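Local atomic coordinates of SAM-dependent methyltransferase (Pyrococcus horikoshii, PDB entry 1WZN), a protein that probably transfers the methyl group of S-adenosylmethionine to an acceptor that is not known, and is captured here with the product S-adenosyl-L-homocysteine bound. Residues S114-F119 / F141-P146; V45-C50 / T110-T115. All coordinates share one frame; numbering follows the deposited sequence.

Contact 1 (S114-F119 / F141-P146); sequences STIMYF and FITDFP. With SAH (S-adenosyl-L-homocysteine), chain F.
The Phe145 ring receives the CD1 methyl of Ile116 over one face, a CH-pi contact with CD1 4.0 Å from the ring centroid and 28° off the normal; the nearest ring atom is CD2. CG1 of Ile116 lies between the backbone N and the carbonyl carbon (chi1 58°), which sends CD1 over the ring while CG2 is left for Thr143, whose OG1 is hydrogen-bonded to the carbonyl O of Met111. The Phe119 ring turns an edge to the ligand: N6 of the S-adenosyl-L-homocysteine adenine lies in the ring plane, 3.6 Å from CE1. Thr115 O likewise lies in plane at the edge of the Tyr118 ring. Where the chain turns into the 3-10 segment 115-118, Ser114 N donates to Asp144 O over 2.9 Å, a bent bond (134° at the hydrogen) with the donor tilted out of the carbonyl plane. One water joins Ile116 N, Thr143 OG1 and Asp144 O; a second bridges Ser114 OG and Asp144 OD2, 2.7 Å from each. The carboxylate of Asp144 is further held by Phe113 N at OD1 and by a salt bridge from OD2 to Arg242. Beyond it, Pro146 CD lies 3.0 Å from Ser114 OG and 4.0 Å from Met117 SD. The contact thus sets the cofactor-binding loop that follows strand 106-111 against the end of the adjacent strand 139-146, with strand 242-248 on that strand's other side and Val215 of helix 212-219 packing on both Ile116 and Phe145.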
loop_
_atom_site.group_PDB
_atom_site.type_symbol
_atom_site.label_atom_id
_atom_site.label_comp_id
_atom_site.label_asym_id
_atom_site.label_seq_id
_atom_site.Cartn_x
_atom_site.Cartn_y
_atom_site.Cartn_z
ATOM N N SER A 114 14.964 21.610 -10.596
ATOM C CA SER A 114 15.469 20.263 -10.860
ATOM C C SER A 114 16.126 19.959 -12.187
ATOM O O SER A 114 16.295 18.788 -12.527
ATOM C CB SER A 114 14.324 19.269 -10.667
ATOM O OG SER A 114 13.558 19.617 -9.528
ATOM N N THR A 115 16.522 20.977 -12.938
ATOM C CA THR A 115 17.122 20.714 -14.235
ATOM C C THR A 115 18.455 19.971 -14.249
ATOM O O THR A 115 18.817 19.396 -15.274
ATOM C CB THR A 115 17.225 22.015 -15.055
ATOM O OG1 THR A 115 15.910 22.555 -15.213
ATOM C CG2 THR A 115 17.811 21.747 -16.443
ATOM N N ILE A 116 19.192 19.938 -13.141
ATOM C CA ILE A 116 20.450 19.193 -13.190
ATOM C C ILE A 116 20.185 17.719 -13.463
ATOM O O ILE A 116 21.077 17.001 -13.915
ATOM C CB ILE A 116 21.289 19.283 -11.883
ATOM C CG1 ILE A 116 20.481 18.777 -10.691
ATOM C CG2 ILE A 116 21.787 20.705 -11.680
ATOM C CD1 ILE A 116 21.309 18.654 -9.423
ATOM N N MET A 117 18.956 17.273 -13.208
ATOM C CA MET A 117 18.603 15.870 -13.422
ATOM C C MET A 117 18.638 15.443 -14.886
ATOM O O MET A 117 18.672 14.250 -15.185
ATOM C CB MET A 117 17.224 15.573 -12.824
ATOM C CG MET A 117 17.204 15.626 -11.302
ATOM S SD MET A 117 15.598 15.226 -10.578
ATOM C CE MET A 117 15.540 13.445 -10.825
ATOM N N TYR A 118 18.632 16.406 -15.805
ATOM C CA TYR A 118 18.686 16.071 -17.223
ATOM C C TYR A 118 20.096 15.678 -17.646
ATOM O O TYR A 118 20.292 15.150 -18.738
ATOM C CB TYR A 118 18.217 17.257 -18.082
ATOM C CG TYR A 118 16.721 17.324 -18.254
ATOM C CD1 TYR A 118 16.073 16.546 -19.215
ATOM C CD2 TYR A 118 15.941 18.105 -17.407
ATOM C CE1 TYR A 118 14.681 16.541 -19.317
ATOM C CE2 TYR A 118 14.552 18.103 -17.499
ATOM C CZ TYR A 118 13.931 17.317 -18.453
ATOM O OH TYR A 118 12.555 17.291 -18.519
ATOM N N PHE A 119 21.071 15.904 -16.769
ATOM C CA PHE A 119 22.468 15.622 -17.098
ATOM C C PHE A 119 23.101 14.476 -16.325
ATOM O O PHE A 119 22.934 14.386 -15.108
ATOM C CB PHE A 119 23.287 16.894 -16.865
ATOM C CG PHE A 119 22.719 18.098 -17.548
ATOM C CD1 PHE A 119 22.839 18.250 -18.921
ATOM C CD2 PHE A 119 22.014 19.058 -16.825
ATOM C CE1 PHE A 119 22.262 19.345 -19.570
ATOM C CE2 PHE A 119 21.433 20.153 -17.464
ATOM C CZ PHE A 119 21.558 20.296 -18.837
ATOM N N PHE A 141 26.708 30.243 -7.799
ATOM C CA PHE A 141 25.905 29.367 -8.651
ATOM C C PHE A 141 24.864 28.784 -7.695
ATOM O O PHE A 141 25.213 28.336 -6.596
ATOM C CB PHE A 141 26.759 28.239 -9.251
ATOM C CG PHE A 141 25.948 27.129 -9.877
ATOM C CD1 PHE A 141 25.033 27.400 -10.893
ATOM C CD2 PHE A 141 26.098 25.815 -9.445
ATOM C CE1 PHE A 141 24.278 26.373 -11.470
ATOM C CE2 PHE A 141 25.348 24.781 -10.015
ATOM C CZ PHE A 141 24.439 25.060 -11.026
ATOM N N ILE A 142 23.594 28.819 -8.096
ATOM C CA ILE A 142 22.500 28.310 -7.264
ATOM C C ILE A 142 21.601 27.397 -8.092
ATOM O O ILE A 142 21.150 27.775 -9.172
ATOM C CB ILE A 142 21.618 29.469 -6.720
ATOM C CG1 ILE A 142 22.463 30.449 -5.902
ATOM C CG2 ILE A 142 20.493 28.918 -5.849
ATOM C CD1 ILE A 142 21.736 31.752 -5.584
ATOM N N THR A 143 21.338 26.194 -7.593
ATOM C CA THR A 143 20.464 25.277 -8.315
ATOM C C THR A 143 19.728 24.396 -7.312
ATOM O O THR A 143 20.297 24.009 -6.295
ATOM C CB THR A 143 21.265 24.396 -9.315
ATOM O OG1 THR A 143 20.355 23.758 -10.218
ATOM C CG2 THR A 143 22.082 23.330 -8.582
ATOM N N ASP A 144 18.464 24.093 -7.596
ATOM C CA ASP A 144 17.664 23.265 -6.698
ATOM C C ASP A 144 17.246 21.949 -7.333
ATOM O O ASP A 144 17.043 21.862 -8.540
ATOM C CB ASP A 144 16.402 24.019 -6.248
ATOM C CG ASP A 144 15.461 24.327 -7.403
ATOM O OD1 ASP A 144 15.876 25.055 -8.324
ATOM O OD2 ASP A 144 14.305 23.842 -7.396
ATOM N N PHE A 145 17.113 20.919 -6.507
ATOM C CA PHE A 145 16.689 19.617 -6.997
ATOM C C PHE A 145 15.985 18.890 -5.860
ATOM O O PHE A 145 16.211 19.187 -4.687
ATOM C CB PHE A 145 17.881 18.824 -7.550
ATOM C CG PHE A 145 18.985 18.610 -6.565
ATOM C CD1 PHE A 145 19.171 17.366 -5.973
ATOM C CD2 PHE A 145 19.844 19.647 -6.233
ATOM C CE1 PHE A 145 20.202 17.160 -5.060
ATOM C CE2 PHE A 145 20.874 19.453 -5.324
ATOM C CZ PHE A 145 21.055 18.206 -4.736
ATOM N N PRO A 146 15.096 17.944 -6.197
ATOM C CA PRO A 146 14.351 17.202 -5.180
ATOM C C PRO A 146 14.995 15.934 -4.647
ATOM O O PRO A 146 15.967 15.424 -5.202
ATOM C CB PRO A 146 13.033 16.915 -5.885
ATOM C CG PRO A 146 13.492 16.603 -7.267
ATOM C CD PRO A 146 14.560 17.666 -7.542
HETATM N N SAH F . 13.962 27.107 -15.046
HETATM C CA SAH F . 12.517 26.974 -15.518
HETATM C CB SAH F . 12.189 25.755 -16.335
HETATM C CG SAH F . 12.344 24.355 -15.763
HETATM S SD SAH F . 11.920 23.194 -17.139
HETATM C C SAH F . 11.616 27.060 -14.205
HETATM O O SAH F . 12.153 27.205 -13.090
HETATM O OXT SAH F . 10.339 26.983 -14.396
HETATM C "C5'" SAH F . 13.464 22.554 -17.659
HETATM C "C4'" SAH F . 14.087 23.431 -18.851
HETATM O "O4'" SAH F . 15.303 22.737 -19.150
HETATM C "C3'" SAH F . 13.319 23.424 -20.153
HETATM O "O3'" SAH F . 12.910 24.748 -20.501
HETATM C "C2'" SAH F . 14.338 22.758 -21.166
HETATM O "O2'" SAH F . 14.195 23.260 -22.489
HETATM C "C1'" SAH F . 15.677 23.071 -20.522
HETATM N N9 SAH F . 16.734 22.319 -20.870
HETATM C C8 SAH F . 16.991 20.957 -20.794
HETATM N N7 SAH F . 18.150 20.586 -21.231
HETATM C C5 SAH F . 18.766 21.796 -21.655
HETATM C C6 SAH F . 20.057 22.047 -22.229
HETATM N N6 SAH F . 20.962 21.090 -22.479
HETATM N N1 SAH F . 20.314 23.372 -22.515
HETATM C C2 SAH F . 19.421 24.376 -22.278
HETATM N N3 SAH F . 18.173 24.172 -21.727
HETATM C C4 SAH F . 17.915 22.865 -21.444
HETATM O O HOH W 1 13.611 21.271 -7.334
HETATM O O HOH W 2 18.642 21.701 -10.732
#

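Contact 2 (V45-C50 / T110-T115); sequences VLDLAC and TMFFST. With SAH (S-adenosyl-L-homocysteine), chain F.
Thr110 pairs with Asp47 in parallel register, its N donating to Leu46 O and its O accepting from Leu48 N, both over 2.8 Å. Its side chain adds a third bond: with chi1 at 58°, OG1 is directed to Asp47 OD1, 2.7 Å away, and meets the carboxylate from above its plane, 39° out of it. The other oxygen of Asp47, OD2, is bonded to Thr56, so the buried carboxylate is held at both oxygens. Next, Met111 bends at its last torsion and lays CE 3.7 Å from Leu48 CB. Phe112 brings CD2 to within 3.3 Å of Asp47 OD1, the ring and carboxylate planes 59° apart. Here the strands diverge, and a water fills in for direct pairing, accepting from Phe112 N and lying near Asp47 OD1 and Leu48 O. Ala49 O and Phe112 O both accept from the amino N of S-adenosyl-L-homocysteine, at 2.9 Å and 3.1 Å, and a second water lies among these two oxygens and Thr115 OG1. Phe113 turns its ring edge toward the ligand's CG, and Thr115 closes the segment with CG2 3.7 Å from Ala49 CB. This is the cofactor-binding end of a Rossmann-like methyltransferase sheet: strands 44-48 and 106-111 run side by side at its middle, flanked by strands 65-70 and 139-146, while Pro55 and Leu59 of helix 54-61 pack on Phe112.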
loop_
_atom_site.group_PDB
_atom_site.type_symbol
_atom_site.label_atom_id
_atom_site.label_comp_id
_atom_site.label_asym_id
_atom_site.label_seq_id
_atom_site.Cartn_x
_atom_site.Cartn_y
_atom_site.Cartn_z
ATOM N N VAL A 45 22.639 38.409 -13.595
ATOM C CA VAL A 45 22.400 36.979 -13.397
ATOM C C VAL A 45 22.151 36.234 -14.700
ATOM O O VAL A 45 21.444 36.724 -15.569
ATOM C CB VAL A 45 21.158 36.765 -12.504
ATOM C CG1 VAL A 45 20.944 35.284 -12.231
ATOM C CG2 VAL A 45 21.315 37.535 -11.197
ATOM N N LEU A 46 22.739 35.048 -14.821
ATOM C CA LEU A 46 22.551 34.197 -15.990
ATOM C C LEU A 46 21.642 33.074 -15.499
ATOM O O LEU A 46 22.023 32.332 -14.595
ATOM C CB LEU A 46 23.883 33.594 -16.457
ATOM C CG LEU A 46 23.797 32.501 -17.534
ATOM C CD1 LEU A 46 23.189 33.065 -18.802
ATOM C CD2 LEU A 46 25.188 31.942 -17.825
ATOM N N ASP A 47 20.447 32.960 -16.068
ATOM C CA ASP A 47 19.524 31.907 -15.654
ATOM C C ASP A 47 19.514 30.821 -16.734
ATOM O O ASP A 47 18.919 30.993 -17.795
ATOM C CB ASP A 47 18.116 32.488 -15.443
ATOM C CG ASP A 47 17.145 31.464 -14.883
ATOM O OD1 ASP A 47 17.600 30.594 -14.107
ATOM O OD2 ASP A 47 15.939 31.530 -15.207
ATOM N N LEU A 48 20.191 29.708 -16.448
ATOM C CA LEU A 48 20.324 28.584 -17.378
ATOM C C LEU A 48 19.090 27.678 -17.420
ATOM O O LEU A 48 18.520 27.360 -16.381
ATOM C CB LEU A 48 21.561 27.758 -16.993
ATOM C CG LEU A 48 22.907 28.516 -16.960
ATOM C CD1 LEU A 48 23.985 27.625 -16.339
ATOM C CD2 LEU A 48 23.320 28.916 -18.366
ATOM N N ALA A 49 18.724 27.240 -18.625
ATOM C CA ALA A 49 17.541 26.401 -18.851
ATOM C C ALA A 49 16.369 27.134 -18.212
ATOM O O ALA A 49 15.630 26.580 -17.397
ATOM C CB ALA A 49 17.730 25.012 -18.228
ATOM N N CYS A 50 16.205 28.394 -18.613
ATOM C CA CYS A 50 15.176 29.274 -18.063
ATOM C C CYS A 50 13.720 28.960 -18.370
ATOM O O CYS A 50 12.833 29.535 -17.742
ATOM C CB CYS A 50 15.456 30.724 -18.482
ATOM S SG CYS A 50 15.322 30.999 -20.255
ATOM N N THR A 110 22.126 30.813 -12.209
ATOM C CA THR A 110 21.090 29.991 -11.602
ATOM C C THR A 110 20.565 28.933 -12.565
ATOM O O THR A 110 20.661 29.068 -13.784
ATOM C CB THR A 110 19.875 30.847 -11.148
ATOM O OG1 THR A 110 19.348 31.564 -12.275
ATOM C CG2 THR A 110 20.281 31.847 -10.071
ATOM N N MET A 111 20.028 27.863 -11.995
ATOM C CA MET A 111 19.412 26.795 -12.769
ATOM C C MET A 111 18.309 26.336 -11.848
ATOM O O MET A 111 18.561 25.632 -10.870
ATOM C CB MET A 111 20.377 25.650 -13.054
ATOM C CG MET A 111 19.697 24.523 -13.822
ATOM S SD MET A 111 20.844 23.331 -14.521
ATOM C CE MET A 111 21.252 24.161 -16.038
ATOM N N PHE A 112 17.087 26.745 -12.167
ATOM C CA PHE A 112 15.931 26.451 -11.334
ATOM C C PHE A 112 15.046 25.284 -11.735
ATOM O O PHE A 112 14.866 24.980 -12.917
ATOM C CB PHE A 112 15.037 27.696 -11.235
ATOM C CG PHE A 112 15.675 28.861 -10.526
ATOM C CD1 PHE A 112 15.887 28.827 -9.149
ATOM C CD2 PHE A 112 16.050 29.997 -11.234
ATOM C CE1 PHE A 112 16.463 29.913 -8.486
ATOM C CE2 PHE A 112 16.625 31.087 -10.583
ATOM C CZ PHE A 112 16.832 31.048 -9.208
ATOM N N PHE A 113 14.496 24.646 -10.709
ATOM C CA PHE A 113 13.548 23.551 -10.850
ATOM C C PHE A 113 14.028 22.190 -11.343
ATOM O O PHE A 113 13.569 21.682 -12.373
ATOM C CB PHE A 113 12.348 24.030 -11.684
ATOM C CG PHE A 113 11.091 23.214 -11.477
ATOM C CD1 PHE A 113 10.722 22.785 -10.203
ATOM C CD2 PHE A 113 10.273 22.885 -12.553
ATOM C CE1 PHE A 113 9.556 22.035 -10.007
ATOM C CE2 PHE A 113 9.104 22.136 -12.366
ATOM C CZ PHE A 113 8.750 21.712 -11.089
ATOM N N SER A 114 14.964 21.610 -10.596
ATOM C CA SER A 114 15.469 20.263 -10.860
ATOM C C SER A 114 16.126 19.959 -12.187
ATOM O O SER A 114 16.295 18.788 -12.527
ATOM C CB SER A 114 14.324 19.269 -10.667
ATOM O OG SER A 114 13.558 19.617 -9.528
ATOM N N THR A 115 16.522 20.977 -12.938
ATOM C CA THR A 115 17.122 20.714 -14.235
ATOM C C THR A 115 18.455 19.971 -14.249
ATOM O O THR A 115 18.817 19.396 -15.274
ATOM C CB THR A 115 17.225 22.015 -15.055
ATOM O OG1 THR A 115 15.910 22.555 -15.213
ATOM C CG2 THR A 115 17.811 21.747 -16.443
HETATM N N SAH F . 13.962 27.107 -15.046
HETATM C CA SAH F . 12.517 26.974 -15.518
HETATM C CB SAH F . 12.189 25.755 -16.335
HETATM C CG SAH F . 12.344 24.355 -15.763
HETATM S SD SAH F . 11.920 23.194 -17.139
HETATM C C SAH F . 11.616 27.060 -14.205
HETATM O O SAH F . 12.153 27.205 -13.090
HETATM O OXT SAH F . 10.339 26.983 -14.396
HETATM C "C5'" SAH F . 13.464 22.554 -17.659
HETATM C "C4'" SAH F . 14.087 23.431 -18.851
HETATM O "O4'" SAH F . 15.303 22.737 -19.150
HETATM C "C3'" SAH F . 13.319 23.424 -20.153
HETATM O "O3'" SAH F . 12.910 24.748 -20.501
HETATM C "C2'" SAH F . 14.338 22.758 -21.166
HETATM O "O2'" SAH F . 14.195 23.260 -22.489
HETATM C "C1'" SAH F . 15.677 23.071 -20.522
HETATM N N9 SAH F . 16.734 22.319 -20.870
HETATM C C8 SAH F . 16.991 20.957 -20.794
HETATM N N7 SAH F . 18.150 20.586 -21.231
HETATM C C5 SAH F . 18.766 21.796 -21.655
HETATM C C6 SAH F . 20.057 22.047 -22.229
HETATM N N6 SAH F . 20.962 21.090 -22.479
HETATM N N1 SAH F . 20.314 23.372 -22.515
HETATM C C2 SAH F . 19.421 24.376 -22.278
HETATM N N3 SAH F . 18.173 24.172 -21.727
HETATM C C4 SAH F . 17.915 22.865 -21.444
HETATM O O HOH W 3 16.584 28.099 -14.577
HETATM O O HOH W 4 16.403 25.026 -15.206
#

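In the fold
Contacts 1 and 2 are successive steps across one sheet: strand 106-111 lies between 44-48 and 139-146, and the residues after it, Ser114 and Thr115, belong to both segment pairs, Ser114 touching strand 139-146 and Thr115 touching Ala49. Contact 2 is fully buried and built on a short parallel strand pairing, giving way to water and ligand where the strands part. Contact 1 is only partly buried; a loop rests on a strand through a single direct backbone bond, two bridging waters and apolar packing. Side chains of strand 139-146 reach over to the backbone of contact 2. Both touch S-adenosyl-L-homocysteine, contact 2 gripping its amino group and contact 1 reaching the adenine.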